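Local coordinates for protein ferric-chelate reductase (NAD(P)H) (Archaeoglobus fulgidus, PDB 1I0R) that reduces chelated ferric iron, as in siderophores, to ferrous iron, drawing electrons from NADH or NADPH with the help of a flavin cofactor, at residues G98-P103 with V112-V117; E94-K99 with D135-K140; K48-H53 with G80-S85; A55-G60 with V118-V123. All blocks are in the same frame, centred on the assembly; numbering follows the deposited sequence.

Interaction 1. Residues G98-P103 with V112-V117; sequences GKTGVP and VIEAKV
Glu114 of barrel strand 109-122 carries its carboxylate into the type I beta turn Gly98-Gly101, in the loop beside the six-stranded antiparallel barrel. From CB the side chain heads for the turn while resting against Val134 and Asp135 of the neighbouring strand. CG stands anti to the backbone N (chi1 179°), and with the rest of the chain extended it carries the acid group to the turn. There Glu114 CG packs 3.6 Å from Thr100 CG2, and CD is equally close to the same methyl. At the tip, Glu114 OE2 takes two bonds from one residue. Thr100 N donates at 2.9 Å to OE2 from the syn side, 31° out of the carboxylate plane, while Thr100 OG1 donates at 2.7 Å to OE2 on its anti lone pair. Gly98 CA also sits only 3.3 Å from Glu114 OE2. The turn itself closes through Gly101 N to Gly98 O. The other carboxylate oxygen meets the turn through solvent: water 1 accepts from Lys99 N and donates to Glu114 OE1, 2.5 Å away.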
loop_
_atom_site.group_PDB
_atom_site.type_symbol
_atom_site.label_atom_id
_atom_site.label_comp_id
_atom_site.label_asym_id
_atom_site.label_seq_id
_atom_site.Cartn_x
_atom_site.Cartn_y
_atom_site.Cartn_z
ATOM N N GLY B 98 13.614 12.977 15.953
ATOM C CA GLY B 98 13.276 14.079 15.075
ATOM C C GLY B 98 12.646 15.262 15.786
ATOM O O GLY B 98 12.324 15.176 16.969
ATOM N N LYS B 99 12.458 16.358 15.052
ATOM C CA LYS B 99 11.848 17.563 15.613
ATOM C C LYS B 99 10.447 17.292 16.185
ATOM O O LYS B 99 10.022 17.943 17.138
ATOM C CB LYS B 99 11.778 18.669 14.553
ATOM C CG LYS B 99 13.131 19.235 14.155
ATOM C CD LYS B 99 13.012 20.387 13.147
ATOM C CE LYS B 99 14.392 20.982 12.873
ATOM N NZ LYS B 99 14.393 22.053 11.826
ATOM N N THR B 100 9.734 16.320 15.617
ATOM C CA THR B 100 8.392 15.998 16.109
ATOM C C THR B 100 8.418 15.230 17.420
ATOM O O THR B 100 7.374 15.058 18.052
ATOM C CB THR B 100 7.603 15.116 15.136
ATOM O OG1 THR B 100 8.192 13.809 15.130
ATOM C CG2 THR B 100 7.595 15.698 13.747
ATOM N N GLY B 101 9.593 14.750 17.818
ATOM C CA GLY B 101 9.706 14.002 19.053
ATOM C C GLY B 101 9.679 12.494 18.890
ATOM O O GLY B 101 9.904 11.755 19.848
ATOM N N VAL B 102 9.396 12.013 17.682
ATOM C CA VAL B 102 9.366 10.562 17.526
ATOM C C VAL B 102 10.751 9.952 17.316
ATOM O O VAL B 102 11.652 10.593 16.781
ATOM C CB VAL B 102 8.466 10.129 16.345
ATOM C CG1 VAL B 102 7.103 10.788 16.467
ATOM C CG2 VAL B 102 9.117 10.483 15.036
ATOM N N PRO B 103 10.941 8.700 17.760
ATOM C CA PRO B 103 12.233 8.055 17.571
ATOM C C PRO B 103 12.279 7.516 16.138
ATOM O O PRO B 103 11.384 6.767 15.732
ATOM C CB PRO B 103 12.216 6.933 18.616
ATOM C CG PRO B 103 10.798 6.556 18.681
ATOM C CD PRO B 103 10.059 7.885 18.616
ATOM N N VAL B 112 14.061 6.625 6.151
ATOM C CA VAL B 112 13.210 6.985 7.279
ATOM C C VAL B 112 12.386 8.196 6.896
ATOM O O VAL B 112 12.843 9.066 6.141
ATOM C CB VAL B 112 14.008 7.287 8.587
ATOM C CG1 VAL B 112 14.585 5.993 9.133
ATOM C CG2 VAL B 112 15.116 8.313 8.332
ATOM N N ILE B 113 11.152 8.235 7.395
ATOM C CA ILE B 113 10.235 9.325 7.123
ATOM C C ILE B 113 9.626 9.754 8.437
ATOM O O ILE B 113 9.327 8.911 9.283
ATOM C CB ILE B 113 9.099 8.829 6.179
ATOM C CG1 ILE B 113 9.716 8.331 4.872
ATOM C CG2 ILE B 113 8.060 9.908 5.973
ATOM C CD1 ILE B 113 8.726 7.547 4.001
ATOM N N GLU B 114 9.464 11.064 8.613
ATOM C CA GLU B 114 8.864 11.613 9.819
ATOM C C GLU B 114 7.602 12.342 9.371
ATOM O O GLU B 114 7.622 13.051 8.350
ATOM C CB GLU B 114 9.863 12.569 10.488
ATOM C CG GLU B 114 9.380 13.226 11.743
ATOM C CD GLU B 114 10.472 14.068 12.403
ATOM O OE1 GLU B 114 11.435 14.464 11.705
ATOM O OE2 GLU B 114 10.350 14.332 13.612
ATOM N N ALA B 115 6.501 12.166 10.106
ATOM C CA ALA B 115 5.235 12.809 9.723
ATOM C C ALA B 115 4.398 13.333 10.888
ATOM O O ALA B 115 4.469 12.796 11.993
ATOM C CB ALA B 115 4.379 11.801 8.881
ATOM N N LYS B 116 3.637 14.406 10.658
ATOM C CA LYS B 116 2.734 14.920 11.689
ATOM C C LYS B 116 1.320 14.538 11.218
ATOM O O LYS B 116 0.993 14.717 10.039
ATOM C CB LYS B 116 2.830 16.451 11.874
ATOM C CG LYS B 116 2.405 17.269 10.666
ATOM C CD LYS B 116 2.290 18.761 10.986
ATOM C CE LYS B 116 1.556 19.503 9.844
ATOM N NZ LYS B 116 1.455 20.990 10.067
ATOM N N VAL B 117 0.522 13.985 12.123
ATOM C CA VAL B 117 -0.848 13.572 11.799
ATOM C C VAL B 117 -1.750 14.751 11.487
ATOM O O VAL B 117 -1.880 15.687 12.295
ATOM C CB VAL B 117 -1.498 12.756 12.955
ATOM C CG1 VAL B 117 -2.983 12.409 12.589
ATOM C CG2 VAL B 117 -0.681 11.487 13.220
HETATM O O HOH W 1 13.347 15.867 12.484
#

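Interaction 2. Residues E94-K99 with D135-K140; sequences EYKTGK and DAEVLK
Lys96 and Glu137 reach for each other from opposite directions and meet in a single salt bridge, which ties the short strand 95-97 to the end of barrel strand 126-138. The tight part is confined to the two tips. Lys96 NZ donates to Glu137 OE1 at 2.6 Å, approaching on the syn side but 33° out of the carboxylate plane. Glu137 OE2 lies farther from the same Lys96 NZ, at 3.3 Å, so the ammonium is shared unevenly between the oxygens. Behind it Lys96 CE follows at 3.4 Å from Glu137 OE1. Both side chains start with CG between the backbone N and the carbonyl carbon (chi1 62° in each) and then run extended, which lets the two chains together bridge the space between the strands.

Around this point the contact is loose. Leu139 CD2 stops 5.2 Å from Lys96 NZ and instead packs with its side chain on Val112, and Asp135 OD1 stays 5.8 Å from Lys96 NZ. Only about 80 Å² is buried in all, and both partners remain partly exposed. On the barrel side Glu137 is anchored by backbone bonds to Val112, while Ala136, next to it, packs on Phe6 of the second subunit. The contact thus rests almost wholly on one ion pair at the surface, with Asp135 probably adding a weak attraction for the lysine from a distance.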
loop_
_atom_site.group_PDB
_atom_site.type_symbol
_atom_site.label_atom_id
_atom_site.label_comp_id
_atom_site.label_asym_id
_atom_site.label_seq_id
_atom_site.Cartn_x
_atom_site.Cartn_y
_atom_site.Cartn_z
ATOM N N GLU B 94 19.968 1.350 16.902
ATOM C CA GLU B 94 20.410 2.656 16.440
ATOM C C GLU B 94 19.215 3.492 16.005
ATOM O O GLU B 94 18.445 3.079 15.138
ATOM C CB GLU B 94 21.369 2.517 15.264
ATOM C CG GLU B 94 21.598 3.840 14.531
ATOM C CD GLU B 94 22.480 3.713 13.293
ATOM O OE1 GLU B 94 23.718 3.869 13.435
ATOM O OE2 GLU B 94 21.939 3.457 12.183
ATOM N N TYR B 95 19.070 4.672 16.598
ATOM C CA TYR B 95 17.969 5.582 16.265
ATOM C C TYR B 95 18.335 7.008 16.643
ATOM O O TYR B 95 19.360 7.249 17.292
ATOM C CB TYR B 95 16.681 5.169 17.003
ATOM C CG TYR B 95 16.646 5.527 18.481
ATOM C CD1 TYR B 95 16.123 6.746 18.901
ATOM C CD2 TYR B 95 17.147 4.652 19.450
ATOM C CE1 TYR B 95 16.097 7.097 20.253
ATOM C CE2 TYR B 95 17.128 4.994 20.815
ATOM C CZ TYR B 95 16.602 6.218 21.201
ATOM O OH TYR B 95 16.594 6.594 22.531
ATOM N N LYS B 96 17.497 7.952 16.235
ATOM C CA LYS B 96 17.703 9.354 16.551
ATOM C C LYS B 96 16.329 9.959 16.773
ATOM O O LYS B 96 15.306 9.327 16.476
ATOM C CB LYS B 96 18.436 10.070 15.406
ATOM C CG LYS B 96 17.689 10.083 14.088
ATOM C CD LYS B 96 18.552 10.668 13.000
ATOM C CE LYS B 96 17.783 10.836 11.705
ATOM N NZ LYS B 96 18.662 11.405 10.634
ATOM N N THR B 97 16.279 11.162 17.310
ATOM C CA THR B 97 14.984 11.779 17.545
ATOM C C THR B 97 14.744 12.999 16.665
ATOM O O THR B 97 15.547 13.940 16.626
ATOM C CB THR B 97 14.829 12.178 19.022
ATOM O OG1 THR B 97 14.989 11.016 19.845
ATOM C CG2 THR B 97 13.466 12.800 19.274
ATOM N N GLY B 98 13.614 12.977 15.953
ATOM C CA GLY B 98 13.276 14.079 15.075
ATOM C C GLY B 98 12.646 15.262 15.786
ATOM O O GLY B 98 12.324 15.176 16.969
ATOM N N LYS B 99 12.458 16.358 15.052
ATOM C CA LYS B 99 11.848 17.563 15.613
ATOM C C LYS B 99 10.447 17.292 16.185
ATOM O O LYS B 99 10.022 17.943 17.138
ATOM C CB LYS B 99 11.778 18.669 14.553
ATOM C CG LYS B 99 13.131 19.235 14.155
ATOM C CD LYS B 99 13.012 20.387 13.147
ATOM C CE LYS B 99 14.392 20.982 12.873
ATOM N NZ LYS B 99 14.393 22.053 11.826
ATOM N N ASP B 135 9.967 15.363 7.206
ATOM C CA ASP B 135 11.367 15.067 6.884
ATOM C C ASP B 135 11.415 13.668 6.308
ATOM O O ASP B 135 10.499 12.863 6.528
ATOM C CB ASP B 135 12.296 15.137 8.108
ATOM C CG ASP B 135 13.776 15.276 7.708
ATOM O OD1 ASP B 135 14.654 15.137 8.597
ATOM O OD2 ASP B 135 14.074 15.529 6.509
ATOM N N ALA B 136 12.465 13.377 5.554
ATOM C CA ALA B 136 12.620 12.068 4.965
ATOM C C ALA B 136 14.031 11.991 4.426
ATOM O O ALA B 136 14.549 12.978 3.883
ATOM C CB ALA B 136 11.606 11.877 3.835
ATOM N N GLU B 137 14.659 10.834 4.581
ATOM C CA GLU B 137 16.013 10.655 4.085
ATOM C C GLU B 137 16.317 9.225 3.666
ATOM O O GLU B 137 15.777 8.263 4.233
ATOM C CB GLU B 137 17.016 11.116 5.146
ATOM C CG GLU B 137 16.973 10.352 6.461
ATOM C CD GLU B 137 17.850 11.010 7.528
ATOM O OE1 GLU B 137 17.303 11.666 8.448
ATOM O OE2 GLU B 137 19.089 10.884 7.420
ATOM N N VAL B 138 17.152 9.090 2.641
ATOM C CA VAL B 138 17.569 7.777 2.180
ATOM C C VAL B 138 18.852 7.528 2.963
ATOM O O VAL B 138 19.737 8.382 2.982
ATOM C CB VAL B 138 17.864 7.763 0.672
ATOM C CG1 VAL B 138 18.399 6.396 0.273
ATOM C CG2 VAL B 138 16.583 8.075 -0.109
ATOM N N LEU B 139 18.943 6.372 3.615
ATOM C CA LEU B 139 20.098 6.044 4.455
ATOM C C LEU B 139 21.056 5.010 3.877
ATOM O O LEU B 139 22.254 5.010 4.193
ATOM C CB LEU B 139 19.611 5.525 5.806
ATOM C CG LEU B 139 18.625 6.407 6.568
ATOM C CD1 LEU B 139 18.079 5.630 7.762
ATOM C CD2 LEU B 139 19.309 7.700 7.001
ATOM N N LYS B 140 20.530 4.117 3.052
ATOM C CA LYS B 140 21.340 3.055 2.476
ATOM C C LYS B 140 20.975 2.777 1.036
ATOM O O LYS B 140 19.873 3.081 0.573
ATOM C CB LYS B 140 21.156 1.754 3.262
ATOM C CG LYS B 140 21.344 1.855 4.766
ATOM C CD LYS B 140 20.738 0.627 5.467
ATOM C CE LYS B 140 21.387 -0.691 5.041
ATOM N NZ LYS B 140 22.678 -0.968 5.743
#

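Interaction 3. Residues K48-H53 with G80-S85; sequences KENDTH and GFRKSS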
loop_
_atom_site.group_PDB
_atom_site.type_symbol
_atom_site.label_atom_id
_atom_site.label_comp_id
_atom_site.label_asym_id
_atom_site.label_seq_id
_atom_site.Cartn_x
_atom_site.Cartn_y
_atom_site.Cartn_z
ATOM N N LYS B 48 -6.160 -0.913 16.737
ATOM C CA LYS B 48 -6.516 -0.178 17.955
ATOM C C LYS B 48 -6.022 -0.778 19.254
ATOM O O LYS B 48 -5.928 -0.076 20.266
ATOM C CB LYS B 48 -8.028 0.008 18.035
ATOM C CG LYS B 48 -8.554 1.049 17.059
ATOM C CD LYS B 48 -10.063 1.166 17.152
ATOM C CE LYS B 48 -10.558 2.229 16.190
ATOM N NZ LYS B 48 -12.032 2.430 16.262
ATOM N N GLU B 49 -5.685 -2.058 19.224
ATOM C CA GLU B 49 -5.208 -2.733 20.431
ATOM C C GLU B 49 -3.713 -2.551 20.700
ATOM O O GLU B 49 -3.228 -2.895 21.782
ATOM C CB GLU B 49 -5.536 -4.226 20.345
ATOM C CG GLU B 49 -7.022 -4.504 20.185
ATOM C CD GLU B 49 -7.351 -5.984 20.108
ATOM O OE1 GLU B 49 -6.802 -6.679 19.216
ATOM O OE2 GLU B 49 -8.168 -6.455 20.938
ATOM N N ASN B 50 -2.986 -1.996 19.736
ATOM C CA ASN B 50 -1.538 -1.803 19.868
ATOM C C ASN B 50 -1.106 -0.534 20.600
ATOM O O ASN B 50 -1.740 0.508 20.488
ATOM C CB ASN B 50 -0.864 -1.795 18.485
ATOM C CG ASN B 50 -1.238 -2.995 17.641
ATOM O OD1 ASN B 50 -1.766 -3.991 18.142
ATOM N ND2 ASN B 50 -0.955 -2.908 16.349
ATOM N N ASP B 51 -0.006 -0.616 21.346
ATOM C CA ASP B 51 0.471 0.560 22.052
ATOM C C ASP B 51 0.907 1.680 21.109
ATOM O O ASP B 51 0.744 2.864 21.427
ATOM C CB ASP B 51 1.632 0.200 22.990
ATOM C CG ASP B 51 1.210 -0.729 24.114
ATOM O OD1 ASP B 51 0.114 -0.532 24.689
ATOM O OD2 ASP B 51 1.990 -1.659 24.439
ATOM N N THR B 52 1.450 1.313 19.946
ATOM C CA THR B 52 1.895 2.317 18.988
ATOM C C THR B 52 0.677 3.087 18.474
ATOM O O THR B 52 0.748 4.300 18.264
ATOM C CB THR B 52 2.690 1.661 17.830
ATOM O OG1 THR B 52 3.820 0.953 18.371
ATOM C CG2 THR B 52 3.222 2.725 16.861
ATOM N N HIS B 53 -0.444 2.391 18.279
ATOM C CA HIS B 53 -1.659 3.068 17.832
ATOM C C HIS B 53 -1.994 4.186 18.838
ATOM O O HIS B 53 -2.225 5.343 18.465
ATOM C CB HIS B 53 -2.837 2.069 17.762
ATOM C CG HIS B 53 -4.186 2.725 17.704
ATOM N ND1 HIS B 53 -4.857 2.976 16.520
ATOM C CD2 HIS B 53 -4.967 3.232 18.688
ATOM C CE1 HIS B 53 -5.985 3.613 16.779
ATOM N NE2 HIS B 53 -6.073 3.782 18.090
ATOM N N GLY B 80 7.718 -6.937 17.213
ATOM C CA GLY B 80 6.471 -7.645 16.986
ATOM C C GLY B 80 5.845 -8.295 18.212
ATOM O O GLY B 80 4.995 -9.180 18.077
ATOM N N PHE B 81 6.256 -7.874 19.407
ATOM C CA PHE B 81 5.702 -8.437 20.642
ATOM C C PHE B 81 4.609 -7.543 21.202
ATOM O O PHE B 81 4.848 -6.371 21.502
ATOM C CB PHE B 81 6.789 -8.611 21.715
ATOM C CG PHE B 81 7.796 -9.679 21.397
ATOM C CD1 PHE B 81 7.399 -11.010 21.255
ATOM C CD2 PHE B 81 9.142 -9.354 21.218
ATOM C CE1 PHE B 81 8.326 -12.005 20.935
ATOM C CE2 PHE B 81 10.078 -10.338 20.898
ATOM C CZ PHE B 81 9.667 -11.669 20.755
ATOM N N ARG B 82 3.411 -8.100 21.341
ATOM C CA ARG B 82 2.285 -7.351 21.881
ATOM C C ARG B 82 2.574 -7.038 23.353
ATOM O O ARG B 82 1.875 -6.238 23.980
ATOM C CB ARG B 82 0.994 -8.173 21.743
ATOM C CG ARG B 82 -0.311 -7.398 21.964
ATOM C CD ARG B 82 -0.339 -6.107 21.145
ATOM N NE ARG B 82 0.260 -5.001 21.888
ATOM C CZ ARG B 82 0.655 -3.848 21.353
ATOM N NH1 ARG B 82 0.529 -3.635 20.050
ATOM N NH2 ARG B 82 1.151 -2.896 22.129
ATOM N N LYS B 83 3.609 -7.674 23.900
ATOM C CA LYS B 83 3.993 -7.444 25.291
ATOM C C LYS B 83 5.508 -7.423 25.485
ATOM O O LYS B 83 6.167 -8.465 25.492
ATOM C CB LYS B 83 3.357 -8.498 26.207
ATOM C CG LYS B 83 2.293 -7.925 27.142
ATOM C CD LYS B 83 2.900 -6.945 28.144
ATOM C CE LYS B 83 1.850 -5.997 28.722
ATOM N NZ LYS B 83 0.696 -6.707 29.351
ATOM N N SER B 84 6.046 -6.219 25.649
ATOM C CA SER B 84 7.477 -6.016 25.850
ATOM C C SER B 84 7.698 -4.589 26.351
ATOM O O SER B 84 6.889 -3.702 26.086
ATOM C CB SER B 84 8.233 -6.227 24.535
ATOM O OG SER B 84 7.836 -5.278 23.556
ATOM N N SER B 85 8.790 -4.375 27.075
ATOM C CA SER B 85 9.100 -3.055 27.612
ATOM C C SER B 85 9.783 -2.164 26.578
ATOM O O SER B 85 10.303 -2.646 25.572
ATOM C CB SER B 85 10.011 -3.182 28.835
ATOM O OG SER B 85 11.274 -3.710 28.472
HETATM O O HOH W 2 2.594 -1.464 19.314
#
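The backbones come nearest at Asn50 and Arg82, whose CA atoms are 7.0 Å apart where the loop leading into helix 51-59 faces the loop between helices 73-78 and 86-90. Both loops belong to the FMN-binding site of this flavin reductase-like barrel. Arg82 spans the gap: bends at its second and third torsions bring the guanidinium up against Asn50 and Asp51. Glu49 O lies over one face of that group, 4.0 Å from Arg82 CZ. At its edge, in plane, Asp51 OD2 forms a salt bridge with Arg82 NH2 at 2.8 Å, with the carboxylate turned 85° from the guanidinium. The Asn50 amide is nearly parallel to the guanidinium, the planes 18° apart, and Asn50 OD1 is 3.0 Å from Arg82 NH1. Asn50 CA and CB, however, are modelled too close to that nitrogen, so its exact placement is doubtful. Asn50 ND2 turns the other way and hydrogen-bonds Gln27 OE1, another FMN-binding residue. With an alanine here, Gln27 OE1 would probably be left without this amide donor, one link between two FMN-binding segments. Although Asn50 occupies the N-cap position, its side chain makes no capping bond. A water adds a second link to the first turn: water 2 accepts from both Thr52 N and Arg82 NH1, the latter at 3.1 Å.

Interaction 4. Residues A55-G60 with V118-V123; sequences AVKESG and VKECDV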
loop_
_atom_site.group_PDB
_atom_site.type_symbol
_atom_site.label_atom_id
_atom_site.label_comp_id
_atom_site.label_asym_id
_atom_site.label_seq_id
_atom_site.Cartn_x
_atom_site.Cartn_y
_atom_site.Cartn_z
ATOM N N ALA B 55 -0.059 5.652 20.993
ATOM C CA ALA B 55 0.984 6.681 21.052
ATOM C C ALA B 55 0.794 7.671 19.911
ATOM O O ALA B 55 0.958 8.875 20.077
ATOM C CB ALA B 55 2.377 6.043 20.973
ATOM N N VAL B 56 0.432 7.164 18.736
ATOM C CA VAL B 56 0.224 8.053 17.621
ATOM C C VAL B 56 -1.036 8.861 17.887
ATOM O O VAL B 56 -1.091 10.048 17.590
ATOM C CB VAL B 56 0.081 7.272 16.292
ATOM C CG1 VAL B 56 -0.225 8.245 15.133
ATOM C CG2 VAL B 56 1.363 6.529 16.007
ATOM N N LYS B 57 -2.049 8.226 18.458
ATOM C CA LYS B 57 -3.287 8.940 18.735
ATOM C C LYS B 57 -3.063 10.120 19.685
ATOM O O LYS B 57 -3.598 11.206 19.479
ATOM C CB LYS B 57 -4.338 7.988 19.316
ATOM C CG LYS B 57 -5.719 8.628 19.378
ATOM C CD LYS B 57 -6.823 7.639 19.720
ATOM C CE LYS B 57 -8.198 8.266 19.475
ATOM N NZ LYS B 57 -8.404 8.712 18.047
ATOM N N GLU B 58 -2.239 9.913 20.706
ATOM C CA GLU B 58 -1.960 10.958 21.690
ATOM C C GLU B 58 -0.968 12.032 21.237
ATOM O O GLU B 58 -1.212 13.230 21.420
ATOM C CB GLU B 58 -1.438 10.318 22.976
ATOM C CG GLU B 58 -2.419 9.375 23.627
ATOM C CD GLU B 58 -1.826 8.682 24.841
ATOM O OE1 GLU B 58 -1.524 9.389 25.831
ATOM O OE2 GLU B 58 -1.655 7.442 24.801
ATOM N N SER B 59 0.146 11.613 20.640
ATOM C CA SER B 59 1.180 12.550 20.210
ATOM C C SER B 59 0.953 13.283 18.903
ATOM O O SER B 59 1.495 14.364 18.698
ATOM C CB SER B 59 2.519 11.829 20.108
ATOM O OG SER B 59 2.544 10.986 18.962
ATOM N N GLY B 60 0.174 12.694 18.003
ATOM C CA GLY B 60 -0.054 13.335 16.725
ATOM C C GLY B 60 1.142 13.245 15.784
ATOM O O GLY B 60 1.268 14.061 14.878
ATOM N N VAL B 118 -2.405 14.699 10.328
ATOM C CA VAL B 118 -3.306 15.769 9.927
ATOM C C VAL B 118 -4.739 15.270 9.814
ATOM O O VAL B 118 -5.653 16.069 9.672
ATOM C CB VAL B 118 -2.888 16.408 8.579
ATOM C CG1 VAL B 118 -1.559 17.161 8.747
ATOM C CG2 VAL B 118 -2.775 15.329 7.505
ATOM N N LYS B 119 -4.940 13.957 9.869
ATOM C CA LYS B 119 -6.286 13.400 9.800
ATOM C C LYS B 119 -6.288 11.965 10.260
ATOM O O LYS B 119 -5.289 11.253 10.121
ATOM C CB LYS B 119 -6.836 13.454 8.367
ATOM C CG LYS B 119 -8.335 13.112 8.259
ATOM C CD LYS B 119 -8.793 13.116 6.805
ATOM C CE LYS B 119 -10.278 12.757 6.648
ATOM N NZ LYS B 119 -11.206 13.822 7.128
ATOM N N GLU B 120 -7.403 11.556 10.843
ATOM C CA GLU B 120 -7.569 10.186 11.286
ATOM C C GLU B 120 -8.827 9.640 10.633
ATOM O O GLU B 120 -9.864 10.291 10.629
ATOM C CB GLU B 120 -7.700 10.107 12.807
ATOM C CG GLU B 120 -6.418 10.384 13.562
ATOM C CD GLU B 120 -6.616 10.286 15.073
ATOM O OE1 GLU B 120 -7.707 9.838 15.502
ATOM O OE2 GLU B 120 -5.682 10.647 15.834
ATOM N N CYS B 121 -8.709 8.443 10.071
ATOM C CA CYS B 121 -9.802 7.775 9.393
ATOM C C CYS B 121 -10.080 6.504 10.192
ATOM O O CYS B 121 -9.338 5.538 10.106
ATOM C CB CYS B 121 -9.351 7.436 7.973
ATOM S SG CYS B 121 -10.571 6.624 6.934
ATOM N N ASP B 122 -11.150 6.510 10.981
ATOM C CA ASP B 122 -11.489 5.346 11.786
ATOM C C ASP B 122 -12.171 4.280 10.934
ATOM O O ASP B 122 -13.237 4.538 10.366
ATOM C CB ASP B 122 -12.416 5.766 12.918
ATOM C CG ASP B 122 -12.603 4.676 13.949
ATOM O OD1 ASP B 122 -13.029 3.551 13.608
ATOM O OD2 ASP B 122 -12.315 4.959 15.138
ATOM N N VAL B 123 -11.572 3.092 10.839
ATOM C CA VAL B 123 -12.163 2.027 10.035
ATOM C C VAL B 123 -12.588 0.791 10.818
ATOM O O VAL B 123 -12.621 -0.322 10.295
ATOM C CB VAL B 123 -11.239 1.631 8.851
ATOM C CG1 VAL B 123 -11.098 2.839 7.901
ATOM C CG2 VAL B 123 -9.864 1.194 9.365
HETATM O O HOH W 3 -3.178 11.622 16.058
HETATM O O HOH W 4 -6.297 11.703 18.158
#
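The flat group here is the Glu120 carboxylate, which divides its two oxygens between the Lys57 ammonium and a pair of waters. Lys57 NZ forms a salt bridge with Glu120 OE1 at 2.9 Å, slightly to one side of the carboxylate plane. Water 4 stands on the other side of that plane and donates to Glu120 OE2 at 2.6 Å. It also donates to Lys57 O, so the same lysine is held through its backbone as well as its tip. Water 3 lies in the plane, 2.7 Å from Glu120 OE2 and also near Val56 O, but it has more acceptors in reach than protons, and which of them it serves is not settled. The side chains cross at about a right angle. A turn at the last torsion of Lys57, 59°, swings NZ in toward the acid.

In the fold, this joins the last turns of helix 51-59 to barrel strand 109-122, just past a classic beta bulge in which Val118 and Lys119 both face Val130. Phe129 of the next strand touches the side chains of both Val56 and Glu120. A glutamine in place of Glu120 would probably leave the lysine ammonium without its opposite charge. Within the helix, Ser59 N and OG reach Ala55 O from opposite faces of its carbonyl plane, with Ser59 OG 2.9 Å from Ala55 O. Beyond Glu120 the strand turns its next side chain to the dimer, where Cys121 packs on Cys121 of the second subunit.

How the interactions relate
Strand 109-122 threads through interactions 1 and 4, whose centres are 14 Å apart, and Val117 N to Gly60 O at 2.9 Å, a probable hydrogen bond, joins them. Interaction 2 sits beside interaction 1, 9 Å between centres: they share Gly98 and Lys99, and their barrel strands pair, with Glu114 N 2.9 Å from Asp135 O. Interaction 3 alone is built from FMN-binding residues. Helix 51-59 starts there and ends in interaction 4, and the salt bridge from Lys48 NZ to Asp122 OD2, 2.8 Å, links the two directly. Interaction 2 lies away from the flavin and NADP sites, its centre about 22 Å from that of interaction 3.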